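Local coordinates for plasmin and fibronectin-binding protein A (PDB 4MR0), which acts as a fibronectin-dependent adhesin and invasin on the pneumococcal surface and binds human fibronectin, plasmin, plasminogen and serum albumin, at residues F371-Y376 / F394-K399; R380-T385 / Y416-T421; L425-Q430 / G459-I464; F438-P443 / I471-K476. One frame throughout, in Å; residues are numbered along the deposited sequence.

Interaction 1 (F371-Y376 / F394-K399); sequences FDNMMY and FDKKVK
Phe371 sets CD2 over one face of the Phe394 ring, offset toward the rim, with CD2 3.4 Å from Phe394 CE2. The two residues face each other on adjacent parallel strands of a right-handed beta-helix, so this is one rung of an aromatic ladder in the interior of the solenoid, which Phe336 and Phe438 continue. Both rings start beside their backbone N and point the same way, yet their planes differ by 40° and make an oblique pair. The strands are joined by Asp395 N to Phe371 O at 2.9 Å and Asn373 N to Asp395 O at 2.8 Å; the second donor stands well above the carbonyl plane. One water bridges Phe371 O, Asp395 O and Met374 N where the first chain turns away. Beyond the strand, Asn373 takes over the pairing with its side chain: CG lies anti to the backbone N (chi1 -159°), which brings OD1 2.8 Å from Lys397 N, its donor at 167°, while ND2 bonds Ser402 OG. On the opposite sheet face, Asp372 and Asp395 bring like charges close, probably eased by Tyr335 and a long salt bridge, 3.9 Å, from Asp372 OD1 to Lys397 NZ, and by Arg393 and His370 on Asp395. Lys396 bends at chi2 and crosses Asn373 at about a right angle, ending with NZ 3.0 Å from Met374 O.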
loop_
_atom_site.group_PDB
_atom_site.type_symbol
_atom_site.label_atom_id
_atom_site.label_comp_id
_atom_site.label_asym_id
_atom_site.label_seq_id
_atom_site.Cartn_x
_atom_site.Cartn_y
_atom_site.Cartn_z
ATOM N N PHE A 371 -6.052 -1.870 8.628
ATOM C CA PHE A 371 -5.312 -0.628 8.426
ATOM C C PHE A 371 -5.731 0.282 9.576
ATOM O O PHE A 371 -6.742 0.983 9.498
ATOM C CB PHE A 371 -5.691 -0.024 7.083
ATOM C CG PHE A 371 -5.390 -0.921 5.914
ATOM C CD1 PHE A 371 -4.073 -1.202 5.557
ATOM C CD2 PHE A 371 -6.421 -1.493 5.178
ATOM C CE1 PHE A 371 -3.788 -2.047 4.472
ATOM C CE2 PHE A 371 -6.148 -2.339 4.094
ATOM C CZ PHE A 371 -4.830 -2.615 3.742
ATOM N N ASP A 372 -4.926 0.261 10.634
ATOM C CA ASP A 372 -5.208 0.990 11.863
ATOM C C ASP A 372 -4.746 2.441 11.972
ATOM O O ASP A 372 -3.652 2.727 12.466
ATOM C CB ASP A 372 -4.643 0.190 13.036
ATOM C CG ASP A 372 -5.323 0.511 14.353
ATOM O OD1 ASP A 372 -6.155 1.438 14.393
ATOM O OD2 ASP A 372 -5.017 -0.172 15.350
ATOM N N ASN A 373 -5.601 3.350 11.518
ATOM C CA ASN A 373 -5.339 4.786 11.591
ATOM C C ASN A 373 -4.180 5.299 10.732
ATOM O O ASN A 373 -3.289 5.986 11.238
ATOM C CB ASN A 373 -5.120 5.179 13.069
ATOM C CG ASN A 373 -5.341 6.661 13.328
ATOM O OD1 ASN A 373 -6.308 7.256 12.839
ATOM N ND2 ASN A 373 -4.453 7.265 14.119
ATOM N N MET A 374 -4.190 4.977 9.438
ATOM C CA MET A 374 -3.142 5.452 8.530
ATOM C C MET A 374 -3.305 6.963 8.384
ATOM O O MET A 374 -4.412 7.485 8.508
ATOM C CB MET A 374 -3.270 4.790 7.155
ATOM C CG MET A 374 -2.339 3.583 6.923
ATOM S SD MET A 374 -2.545 2.126 7.957
ATOM C CE MET A 374 -1.649 2.649 9.475
ATOM N N MET A 375 -2.206 7.662 8.121
ATOM C CA MET A 375 -2.237 9.115 7.981
ATOM C C MET A 375 -2.853 9.594 6.667
ATOM O O MET A 375 -3.498 10.646 6.622
ATOM C CB MET A 375 -0.815 9.674 8.120
ATOM C CG MET A 375 -0.712 11.178 7.943
ATOM S SD MET A 375 1.011 11.752 8.055
ATOM C CE MET A 375 1.465 11.723 6.400
ATOM N N TYR A 376 -2.675 8.824 5.599
ATOM C CA TYR A 376 -3.202 9.241 4.310
ATOM C C TYR A 376 -4.136 8.246 3.640
ATOM O O TYR A 376 -5.170 8.633 3.081
ATOM C CB TYR A 376 -2.037 9.573 3.371
ATOM C CG TYR A 376 -2.453 10.173 2.048
ATOM C CD1 TYR A 376 -3.488 11.105 1.978
ATOM C CD2 TYR A 376 -1.785 9.842 0.869
ATOM C CE1 TYR A 376 -3.849 11.691 0.771
ATOM C CE2 TYR A 376 -2.137 10.427 -0.345
ATOM C CZ TYR A 376 -3.170 11.349 -0.386
ATOM O OH TYR A 376 -3.528 11.930 -1.581
ATOM N N PHE A 394 -10.646 -0.659 7.829
ATOM C CA PHE A 394 -9.922 0.612 7.817
ATOM C C PHE A 394 -10.415 1.469 8.968
ATOM O O PHE A 394 -11.567 1.915 8.957
ATOM C CB PHE A 394 -10.173 1.392 6.523
ATOM C CG PHE A 394 -9.796 0.659 5.264
ATOM C CD1 PHE A 394 -10.526 -0.450 4.837
ATOM C CD2 PHE A 394 -8.749 1.125 4.465
ATOM C CE1 PHE A 394 -10.224 -1.082 3.630
ATOM C CE2 PHE A 394 -8.436 0.508 3.261
ATOM C CZ PHE A 394 -9.174 -0.599 2.834
ATOM N N ASP A 395 -9.557 1.706 9.954
ATOM C CA ASP A 395 -9.944 2.537 11.086
ATOM C C ASP A 395 -9.269 3.897 10.985
ATOM O O ASP A 395 -8.135 4.007 10.516
ATOM C CB ASP A 395 -9.558 1.875 12.411
ATOM C CG ASP A 395 -10.386 0.633 12.713
ATOM O OD1 ASP A 395 -11.615 0.655 12.477
ATOM O OD2 ASP A 395 -9.810 -0.359 13.204
ATOM N N LYS A 396 -9.974 4.935 11.411
ATOM C CA LYS A 396 -9.423 6.282 11.377
ATOM C C LYS A 396 -9.921 7.033 12.595
ATOM O O LYS A 396 -11.124 7.236 12.767
ATOM C CB LYS A 396 -9.847 7.004 10.097
ATOM C CG LYS A 396 -9.261 8.401 9.933
ATOM C CD LYS A 396 -7.741 8.391 9.858
ATOM C CE LYS A 396 -7.204 9.791 9.576
ATOM N NZ LYS A 396 -5.719 9.871 9.686
ATOM N N LYS A 397 -8.990 7.428 13.453
ATOM C CA LYS A 397 -9.332 8.148 14.668
ATOM C C LYS A 397 -9.250 9.656 14.457
ATOM O O LYS A 397 -8.869 10.130 13.384
ATOM C CB LYS A 397 -8.395 7.732 15.803
ATOM C CG LYS A 397 -8.498 6.264 16.184
ATOM C CD LYS A 397 -7.684 5.963 17.437
ATOM C CE LYS A 397 -6.204 5.783 17.141
ATOM N NZ LYS A 397 -5.874 4.343 16.904
ATOM N N VAL A 398 -9.617 10.410 15.485
ATOM C CA VAL A 398 -9.564 11.860 15.397
ATOM C C VAL A 398 -8.125 12.337 15.568
ATOM O O VAL A 398 -7.277 11.619 16.102
ATOM C CB VAL A 398 -10.451 12.522 16.476
ATOM C CG1 VAL A 398 -11.911 12.168 16.231
ATOM C CG2 VAL A 398 -10.022 12.062 17.859
ATOM N N LYS A 399 -7.863 13.548 15.087
ATOM C CA LYS A 399 -6.550 14.176 15.167
ATOM C C LYS A 399 -5.924 14.040 16.554
ATOM O O LYS A 399 -4.737 13.734 16.685
ATOM C CB LYS A 399 -6.690 15.654 14.805
ATOM C CG LYS A 399 -5.457 16.512 15.028
ATOM C CD LYS A 399 -5.837 17.983 14.884
ATOM C CE LYS A 399 -4.666 18.920 15.146
ATOM N NZ LYS A 399 -3.648 18.866 14.062
HETATM O O HOH W 1 -6.608 3.480 8.295
HETATM O O HOH W 2 -3.114 9.098 11.191
HETATM O O HOH W 3 -3.022 5.273 16.319
HETATM O O HOH W 4 -6.210 10.663 12.441
HETATM O O HOH W 5 -4.697 12.020 8.678
#

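Interaction 2 (R380-T385 / Y416-T421); sequences RFTGFT and YSYKNT
Arg380 and Tyr416 form a cation-pi stack between successive coils of the beta-helix, near the end of the strand that carries Arg380 and Phe381. The guanidinium lies nearly flat on the phenol, planes 14° apart and centres 4.0 Å apart, with Tyr416 CE1 over the guanidinium centre. An extended Arg380 chain from CG to NE, leaving anti to the backbone N (chi1 172°), carries the charged group across the ring, and NH2 comes 3.2 Å from Tyr416 CZ. The other face of the ring receives a CH-pi contact: Thr382 CB sits 4.1 Å from the ring centroid and 13° off its normal. Tyr416 is thus sandwiched between an aliphatic carbon and a cation, both supplied by the preceding coil. Backbone pairing is limited to Tyr416 N and Phe381 O at 3.0 Å, and that oxygen also accepts from Asn428 ND2 of the next turn. A water adds a bridge between the two turns: it accepts from Gly383 N and donates to Tyr416 O. Thr382 OG1, which bonds Gln354 OE1, also takes a weak hydrogen bond from Tyr418 N, 2.8 Å away.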
loop_
_atom_site.group_PDB
_atom_site.type_symbol
_atom_site.label_atom_id
_atom_site.label_comp_id
_atom_site.label_asym_id
_atom_site.label_seq_id
_atom_site.Cartn_x
_atom_site.Cartn_y
_atom_site.Cartn_z
ATOM N N ARG A 380 -3.610 3.100 -1.763
ATOM C CA ARG A 380 -3.613 4.181 -2.742
ATOM C C ARG A 380 -2.712 3.792 -3.903
ATOM O O ARG A 380 -1.556 3.410 -3.701
ATOM C CB ARG A 380 -3.120 5.484 -2.107
ATOM C CG ARG A 380 -2.902 6.618 -3.108
ATOM C CD ARG A 380 -2.643 7.935 -2.386
ATOM N NE ARG A 380 -2.388 9.045 -3.302
ATOM C CZ ARG A 380 -1.200 9.338 -3.821
ATOM N NH1 ARG A 380 -0.136 8.603 -3.524
ATOM N NH2 ARG A 380 -1.072 10.382 -4.628
ATOM N N PHE A 381 -3.230 3.900 -5.122
ATOM C CA PHE A 381 -2.443 3.506 -6.279
ATOM C C PHE A 381 -2.922 4.088 -7.603
ATOM O O PHE A 381 -4.079 4.493 -7.744
ATOM C CB PHE A 381 -2.468 1.977 -6.407
ATOM C CG PHE A 381 -3.860 1.409 -6.576
ATOM C CD1 PHE A 381 -4.669 1.157 -5.467
ATOM C CD2 PHE A 381 -4.380 1.174 -7.847
ATOM C CE1 PHE A 381 -5.980 0.682 -5.626
ATOM C CE2 PHE A 381 -5.693 0.699 -8.015
ATOM C CZ PHE A 381 -6.490 0.456 -6.900
ATOM N N THR A 382 -2.004 4.122 -8.567
ATOM C CA THR A 382 -2.296 4.557 -9.926
ATOM C C THR A 382 -1.552 3.557 -10.802
ATOM O O THR A 382 -0.430 3.174 -10.486
ATOM C CB THR A 382 -1.779 5.997 -10.241
ATOM O OG1 THR A 382 -2.084 6.323 -11.607
ATOM C CG2 THR A 382 -0.266 6.095 -10.043
ATOM N N GLY A 383 -2.177 3.113 -11.886
ATOM C CA GLY A 383 -1.515 2.162 -12.757
ATOM C C GLY A 383 -1.605 0.687 -12.386
ATOM O O GLY A 383 -0.641 -0.052 -12.581
ATOM N N PHE A 384 -2.737 0.253 -11.836
ATOM C CA PHE A 384 -2.937 -1.163 -11.496
ATOM C C PHE A 384 -4.067 -1.693 -12.378
ATOM O O PHE A 384 -4.945 -0.938 -12.785
ATOM C CB PHE A 384 -3.373 -1.352 -10.034
ATOM C CG PHE A 384 -2.249 -1.321 -9.029
ATOM C CD1 PHE A 384 -0.937 -1.056 -9.415
ATOM C CD2 PHE A 384 -2.522 -1.529 -7.677
ATOM C CE1 PHE A 384 0.089 -0.995 -8.466
ATOM C CE2 PHE A 384 -1.506 -1.471 -6.719
ATOM C CZ PHE A 384 -0.195 -1.201 -7.119
ATOM N N THR A 385 -4.051 -2.989 -12.657
ATOM C CA THR A 385 -5.103 -3.607 -13.455
ATOM C C THR A 385 -5.522 -4.900 -12.762
ATOM O O THR A 385 -4.676 -5.709 -12.379
ATOM C CB THR A 385 -4.623 -3.914 -14.883
ATOM O OG1 THR A 385 -4.106 -2.713 -15.479
ATOM C CG2 THR A 385 -5.785 -4.431 -15.734
ATOM N N TYR A 416 -6.374 6.487 -7.764
ATOM C CA TYR A 416 -6.330 7.712 -8.544
ATOM C C TYR A 416 -5.541 7.589 -9.839
ATOM O O TYR A 416 -5.032 6.524 -10.171
ATOM C CB TYR A 416 -5.743 8.838 -7.687
ATOM C CG TYR A 416 -4.242 8.757 -7.498
ATOM C CD1 TYR A 416 -3.667 7.785 -6.676
ATOM C CD2 TYR A 416 -3.394 9.642 -8.166
ATOM C CE1 TYR A 416 -2.275 7.696 -6.526
ATOM C CE2 TYR A 416 -2.012 9.565 -8.027
ATOM C CZ TYR A 416 -1.458 8.595 -7.208
ATOM O OH TYR A 416 -0.091 8.543 -7.069
ATOM N N SER A 417 -5.445 8.698 -10.566
ATOM C CA SER A 417 -4.731 8.729 -11.833
ATOM C C SER A 417 -3.473 9.586 -11.745
ATOM O O SER A 417 -3.506 10.699 -11.224
ATOM C CB SER A 417 -5.650 9.269 -12.932
ATOM O OG SER A 417 -6.792 8.439 -13.094
ATOM N N TYR A 418 -2.368 9.056 -12.259
ATOM C CA TYR A 418 -1.085 9.754 -12.254
ATOM C C TYR A 418 -1.208 11.086 -13.000
ATOM O O TYR A 418 -1.766 11.134 -14.095
ATOM C CB TYR A 418 -0.019 8.890 -12.933
ATOM C CG TYR A 418 1.390 9.438 -12.800
ATOM C CD1 TYR A 418 2.021 9.490 -11.557
ATOM C CD2 TYR A 418 2.089 9.913 -13.916
ATOM C CE1 TYR A 418 3.313 10.002 -11.418
ATOM C CE2 TYR A 418 3.384 10.432 -13.789
ATOM C CZ TYR A 418 3.987 10.474 -12.537
ATOM O OH TYR A 418 5.256 10.994 -12.387
ATOM N N LYS A 419 -0.692 12.157 -12.404
ATOM C CA LYS A 419 -0.753 13.480 -13.024
ATOM C C LYS A 419 0.067 13.519 -14.310
ATOM O O LYS A 419 1.295 13.563 -14.271
ATOM C CB LYS A 419 -0.247 14.546 -12.049
ATOM C CG LYS A 419 -0.300 15.967 -12.601
ATOM C CD LYS A 419 -0.132 16.990 -11.493
ATOM C CE LYS A 419 -0.331 18.404 -12.013
ATOM N NZ LYS A 419 -0.392 19.396 -10.899
ATOM N N ASN A 420 -0.629 13.503 -15.444
ATOM C CA ASN A 420 -0.005 13.522 -16.764
ATOM C C ASN A 420 -1.050 13.936 -17.804
ATOM O O ASN A 420 -2.026 13.218 -18.025
ATOM C CB ASN A 420 0.529 12.129 -17.106
ATOM C CG ASN A 420 1.205 12.079 -18.460
ATOM O OD1 ASN A 420 0.707 12.640 -19.437
ATOM N ND2 ASN A 420 2.338 11.388 -18.531
ATOM N N THR A 421 -0.842 15.079 -18.450
ATOM C CA THR A 421 -1.790 15.568 -19.449
ATOM C C THR A 421 -1.305 15.428 -20.888
ATOM O O THR A 421 -1.962 15.899 -21.816
ATOM C CB THR A 421 -2.124 17.047 -19.205
ATOM O OG1 THR A 421 -0.913 17.817 -19.200
ATOM C CG2 THR A 421 -2.831 17.216 -17.869
HETATM O O HOH W 6 -4.515 5.126 -12.725
#

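Interaction 3 (L425-Q430 / G459-I464); sequences LDLNKQ and GKVSDI
Lys429 runs alongside Ser462, its CG 3.5 Å from Ser462 OG, on the same face of a parallel strand pair, and then bends back toward the beginning of its own segment. The bend lies at the last torsion (chi4 60°) and places NZ 3.1 Å from Lys460 O. The same ammonium is held by Asp426 OD1 in a salt bridge of 2.7 Å, met nearly along the C-O axis, and by Leu427 O, while a water links it to Leu425 O and Lys460 N. Three oxygens and a water thus surround the ammonium, more acceptors than its three N-H groups can serve fully at once. Leu427 points toward the other segment: its CB lies 3.9 Å from Val461 CG2, and CD1 packs on the backbone of Gly459, whose CA makes a CA-H...O contact of 3.3 Å with Leu425 O. Farther on, Gln430 and Asp463 lie side by side pointing the same way, with amide and carboxylate planes 79° apart and Gln430 CG 4.0 Å from Asp463 CB. Gln430 N donates to Ser462 O at 3.0 Å. The chain turns a corner at Gln430, and Asp463 shares its positive phi (both near 60°), consistent with the same bend in the next coil of a parallel beta-helix.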
loop_
_atom_site.group_PDB
_atom_site.type_symbol
_atom_site.label_atom_id
_atom_site.label_comp_id
_atom_site.label_asym_id
_atom_site.label_seq_id
_atom_site.Cartn_x
_atom_site.Cartn_y
_atom_site.Cartn_z
ATOM N N LEU A 425 -2.252 7.409 -20.735
ATOM C CA LEU A 425 -1.837 6.354 -19.818
ATOM C C LEU A 425 -2.861 5.260 -19.590
ATOM O O LEU A 425 -4.065 5.465 -19.749
ATOM C CB LEU A 425 -1.458 6.953 -18.464
ATOM C CG LEU A 425 -0.270 7.916 -18.434
ATOM C CD1 LEU A 425 -0.072 8.419 -17.016
ATOM C CD2 LEU A 425 0.983 7.210 -18.947
ATOM N N ASP A 426 -2.364 4.094 -19.199
ATOM C CA ASP A 426 -3.211 2.952 -18.903
ATOM C C ASP A 426 -3.617 3.123 -17.440
ATOM O O ASP A 426 -3.045 2.490 -16.551
ATOM C CB ASP A 426 -2.415 1.655 -19.083
ATOM C CG ASP A 426 -3.284 0.409 -18.976
ATOM O OD1 ASP A 426 -4.499 0.533 -18.702
ATOM O OD2 ASP A 426 -2.741 -0.701 -19.170
ATOM N N LEU A 427 -4.587 4.002 -17.195
ATOM C CA LEU A 427 -5.054 4.262 -15.841
ATOM C C LEU A 427 -5.792 3.056 -15.266
ATOM O O LEU A 427 -6.159 2.136 -15.997
ATOM C CB LEU A 427 -5.953 5.504 -15.826
ATOM C CG LEU A 427 -5.295 6.767 -16.411
ATOM C CD1 LEU A 427 -6.334 7.877 -16.516
ATOM C CD2 LEU A 427 -4.117 7.204 -15.540
ATOM N N ASN A 428 -6.001 3.070 -13.952
ATOM C CA ASN A 428 -6.668 1.975 -13.244
ATOM C C ASN A 428 -7.900 1.388 -13.933
ATOM O O ASN A 428 -8.806 2.116 -14.328
ATOM C CB ASN A 428 -7.089 2.424 -11.837
ATOM C CG ASN A 428 -5.912 2.781 -10.949
ATOM O OD1 ASN A 428 -4.884 2.110 -10.956
ATOM N ND2 ASN A 428 -6.074 3.832 -10.153
ATOM N N LYS A 429 -7.934 0.062 -14.055
ATOM C CA LYS A 429 -9.076 -0.632 -14.644
ATOM C C LYS A 429 -9.302 -1.941 -13.896
ATOM O O LYS A 429 -8.357 -2.531 -13.362
ATOM C CB LYS A 429 -8.837 -0.939 -16.126
ATOM C CG LYS A 429 -8.744 0.288 -17.015
ATOM C CD LYS A 429 -8.403 -0.102 -18.448
ATOM C CE LYS A 429 -8.033 1.130 -19.262
ATOM N NZ LYS A 429 -6.853 1.809 -18.657
ATOM N N GLN A 430 -10.552 -2.392 -13.861
ATOM C CA GLN A 430 -10.885 -3.639 -13.187
ATOM C C GLN A 430 -10.496 -3.583 -11.717
ATOM O O GLN A 430 -9.665 -4.361 -11.249
ATOM C CB GLN A 430 -10.175 -4.811 -13.874
ATOM C CG GLN A 430 -10.600 -5.015 -15.324
ATOM C CD GLN A 430 -9.712 -5.999 -16.066
ATOM O OE1 GLN A 430 -8.939 -5.614 -16.947
ATOM N NE2 GLN A 430 -9.813 -7.273 -15.708
ATOM N N GLY A 459 -5.987 9.228 -20.562
ATOM C CA GLY A 459 -6.312 7.828 -20.356
ATOM C C GLY A 459 -7.735 7.615 -19.865
ATOM O O GLY A 459 -8.535 8.552 -19.823
ATOM N N LYS A 460 -8.051 6.380 -19.483
ATOM C CA LYS A 460 -9.384 6.060 -18.992
ATOM C C LYS A 460 -9.386 5.129 -17.783
ATOM O O LYS A 460 -8.561 4.221 -17.677
ATOM C CB LYS A 460 -10.216 5.424 -20.107
ATOM C CG LYS A 460 -10.469 6.335 -21.299
ATOM C CD LYS A 460 -11.275 5.615 -22.370
ATOM C CE LYS A 460 -11.446 6.483 -23.613
ATOM N NZ LYS A 460 -12.217 5.783 -24.683
ATOM N N VAL A 461 -10.330 5.381 -16.881
ATOM C CA VAL A 461 -10.533 4.585 -15.673
ATOM C C VAL A 461 -11.856 3.866 -15.927
ATOM O O VAL A 461 -12.871 4.510 -16.206
ATOM C CB VAL A 461 -10.669 5.492 -14.421
ATOM C CG1 VAL A 461 -11.080 4.665 -13.208
ATOM C CG2 VAL A 461 -9.353 6.203 -14.148
ATOM N N SER A 462 -11.854 2.539 -15.843
ATOM C CA SER A 462 -13.074 1.785 -16.106
ATOM C C SER A 462 -13.148 0.462 -15.362
ATOM O O SER A 462 -12.161 0.002 -14.789
ATOM C CB SER A 462 -13.198 1.526 -17.609
ATOM O OG SER A 462 -12.033 0.879 -18.082
ATOM N N ASP A 463 -14.334 -0.145 -15.386
ATOM C CA ASP A 463 -14.581 -1.420 -14.719
ATOM C C ASP A 463 -14.259 -1.272 -13.239
ATOM O O ASP A 463 -13.346 -1.904 -12.715
ATOM C CB ASP A 463 -13.731 -2.518 -15.361
ATOM C CG ASP A 463 -14.107 -2.760 -16.812
ATOM O OD1 ASP A 463 -15.228 -3.253 -17.063
ATOM O OD2 ASP A 463 -13.289 -2.448 -17.703
ATOM N N ILE A 464 -15.032 -0.416 -12.582
ATOM C CA ILE A 464 -14.865 -0.123 -11.169
ATOM C C ILE A 464 -16.084 -0.668 -10.434
ATOM O O ILE A 464 -17.217 -0.370 -10.814
ATOM C CB ILE A 464 -14.806 1.405 -10.925
ATOM C CG1 ILE A 464 -13.689 2.035 -11.767
ATOM C CG2 ILE A 464 -14.613 1.681 -9.445
ATOM C CD1 ILE A 464 -12.302 1.447 -11.518
HETATM O O HOH W 7 -6.380 4.116 -20.437
HETATM O O HOH W 8 -3.538 9.746 -19.063
#

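Interaction 4 (F438-P443 / I471-K476); sequences FNIADP and INNNSK
Asn473 OD1 is gripped by two donors of one residue, Ser475 N at 3.0 Å and Ser475 OG at 2.8 Å; the first bond closes an Asx turn. CG is anti to the backbone N (chi1 -167°), swinging the carboxamide along the chain to meet them. The folded turn presses Ser475 CB against Ala441 O and against Pro443 N at 3.4 Å, and Pro443 CB rests beside Lys476 O. A water joins Asn473 ND2, Ser475 OG and Asp442 O across the two turns. Upstream, strands 438-440 and 471-473 run nearly parallel, paired through Asn472 N to Phe438 O at 2.7 Å, Ile440 N to Asn472 O and Asn474 N to Ile440 O. On one face, Asn439 and Asn472 point the same way with amides nearly coplanar, 8° apart, and Asn472 ND2 donates to Asn439 OD1 at 3.0 Å in a bond of 158°. Asn439 ND2 in turn bonds Asp395 OD1, extending a short hydrogen-bonded file. On the other face, Phe438 CD1 meets Ile471 CG1 at 3.8 Å. The chemistry implies a polar file on one side of the coil wall and apolar packing on the other, until Asn473 brings an amide to that face, its Asx turn ending one strand and water bridges linking it to the other segment.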
loop_
_atom_site.group_PDB
_atom_site.type_symbol
_atom_site.label_atom_id
_atom_site.label_comp_id
_atom_site.label_asym_id
_atom_site.label_seq_id
_atom_site.Cartn_x
_atom_site.Cartn_y
_atom_site.Cartn_z
ATOM N N PHE A 438 -15.268 0.306 7.260
ATOM C CA PHE A 438 -14.576 1.554 7.567
ATOM C C PHE A 438 -15.168 2.160 8.839
ATOM O O PHE A 438 -16.389 2.298 8.956
ATOM C CB PHE A 438 -14.724 2.576 6.430
ATOM C CG PHE A 438 -14.240 2.092 5.086
ATOM C CD1 PHE A 438 -14.994 1.190 4.340
ATOM C CD2 PHE A 438 -13.042 2.562 4.557
ATOM C CE1 PHE A 438 -14.569 0.769 3.078
ATOM C CE2 PHE A 438 -12.607 2.148 3.297
ATOM C CZ PHE A 438 -13.369 1.249 2.557
ATOM N N ASN A 439 -14.303 2.506 9.791
ATOM C CA ASN A 439 -14.728 3.139 11.038
ATOM C C ASN A 439 -13.993 4.467 11.059
ATOM O O ASN A 439 -12.807 4.524 11.376
ATOM C CB ASN A 439 -14.340 2.280 12.243
ATOM C CG ASN A 439 -15.011 0.922 12.220
ATOM O OD1 ASN A 439 -16.238 0.830 12.161
ATOM N ND2 ASN A 439 -14.211 -0.139 12.258
ATOM N N ILE A 440 -14.704 5.528 10.699
ATOM C CA ILE A 440 -14.114 6.857 10.612
ATOM C C ILE A 440 -14.614 7.849 11.656
ATOM O O ILE A 440 -15.820 8.010 11.859
ATOM C CB ILE A 440 -14.364 7.440 9.208
ATOM C CG1 ILE A 440 -13.771 6.495 8.155
ATOM C CG2 ILE A 440 -13.762 8.831 9.098
ATOM C CD1 ILE A 440 -14.152 6.825 6.720
ATOM N N ALA A 441 -13.668 8.519 12.308
ATOM C CA ALA A 441 -13.982 9.511 13.329
ATOM C C ALA A 441 -13.436 10.870 12.910
ATOM O O ALA A 441 -13.838 11.899 13.445
ATOM C CB ALA A 441 -13.387 9.092 14.668
ATOM N N ASP A 442 -12.522 10.866 11.944
ATOM C CA ASP A 442 -11.914 12.095 11.441
ATOM C C ASP A 442 -12.798 12.725 10.370
ATOM O O ASP A 442 -13.083 12.105 9.348
ATOM C CB ASP A 442 -10.529 11.796 10.859
ATOM C CG ASP A 442 -9.904 13.001 10.190
ATOM O OD1 ASP A 442 -9.966 14.102 10.777
ATOM O OD2 ASP A 442 -9.341 12.852 9.082
ATOM N N PRO A 443 -13.239 13.975 10.589
ATOM C CA PRO A 443 -14.097 14.653 9.611
ATOM C C PRO A 443 -13.444 14.958 8.267
ATOM O O PRO A 443 -14.132 15.288 7.301
ATOM C CB PRO A 443 -14.540 15.917 10.355
ATOM C CG PRO A 443 -13.405 16.187 11.286
ATOM C CD PRO A 443 -13.054 14.805 11.792
ATOM N N ILE A 471 -19.612 1.457 5.811
ATOM C CA ILE A 471 -18.955 2.661 6.272
ATOM C C ILE A 471 -19.625 3.214 7.528
ATOM O O ILE A 471 -20.796 3.587 7.506
ATOM C CB ILE A 471 -18.976 3.742 5.173
ATOM C CG1 ILE A 471 -18.229 3.228 3.937
ATOM C CG2 ILE A 471 -18.350 5.040 5.693
ATOM C CD1 ILE A 471 -18.203 4.207 2.769
ATOM N N ASN A 472 -18.876 3.245 8.624
ATOM C CA ASN A 472 -19.379 3.779 9.884
ATOM C C ASN A 472 -18.678 5.111 10.135
ATOM O O ASN A 472 -17.593 5.156 10.718
ATOM C CB ASN A 472 -19.087 2.811 11.033
ATOM C CG ASN A 472 -19.740 1.462 10.837
ATOM O OD1 ASN A 472 -20.950 1.375 10.626
ATOM N ND2 ASN A 472 -18.944 0.399 10.908
ATOM N N ASN A 473 -19.293 6.192 9.674
ATOM C CA ASN A 473 -18.716 7.514 9.844
ATOM C C ASN A 473 -19.405 8.309 10.955
ATOM O O ASN A 473 -20.524 8.795 10.777
ATOM C CB ASN A 473 -18.800 8.302 8.528
ATOM C CG ASN A 473 -17.950 9.566 8.550
ATOM O OD1 ASN A 473 -17.546 10.035 9.616
ATOM N ND2 ASN A 473 -17.682 10.124 7.373
ATOM N N ASN A 474 -18.746 8.428 12.105
ATOM C CA ASN A 474 -19.310 9.205 13.206
ATOM C C ASN A 474 -18.459 10.424 13.520
ATOM O O ASN A 474 -18.403 10.879 14.665
ATOM C CB ASN A 474 -19.484 8.363 14.475
ATOM C CG ASN A 474 -18.522 7.210 14.551
ATOM O OD1 ASN A 474 -18.837 6.096 14.127
ATOM N ND2 ASN A 474 -17.334 7.464 15.087
ATOM N N SER A 475 -17.795 10.950 12.496
ATOM C CA SER A 475 -16.970 12.137 12.657
ATOM C C SER A 475 -17.930 13.314 12.775
ATOM O O SER A 475 -19.048 13.252 12.261
ATOM C CB SER A 475 -16.069 12.331 11.437
ATOM O OG SER A 475 -16.834 12.634 10.284
ATOM N N LYS A 476 -17.509 14.380 13.447
ATOM C CA LYS A 476 -18.365 15.551 13.598
ATOM C C LYS A 476 -18.188 16.556 12.470
ATOM O O LYS A 476 -17.072 16.983 12.167
ATOM C CB LYS A 476 -18.124 16.225 14.954
ATOM C CG LYS A 476 -19.158 15.822 16.010
ATOM C CD LYS A 476 -18.621 15.998 17.429
ATOM C CE LYS A 476 -18.666 17.450 17.903
ATOM N NZ LYS A 476 -17.787 17.607 19.113
HETATM O O HOH W 9 -15.215 13.886 14.814
HETATM O O HOH W 10 -15.140 11.954 7.756
#

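All four contacts join successive coils of the beta-helix part of this cell-wall-anchored protein, at two levels of its wall. Interactions 1 and 4 are neighbours, centres 10 Å apart: strands 387-396 and 431-440 pair side by side, Lys396 N meets Asn439 O at 2.9 Å, and Val398 CG1 packs 3.4 Å from Ala441 O. Interactions 2 and 3, 9 Å between centres, are joined by Asn428, whose OD1 lies 3.0 Å from Phe384 N. The two groups are well separated, with centres 23 to 28 Å apart, although strand 462-473 serves both interaction 3 and interaction 4. Bound ions lie nearby without direct contact: calcium about 8 Å from the Gln430 side chain and manganese about 9 Å from that of Met375.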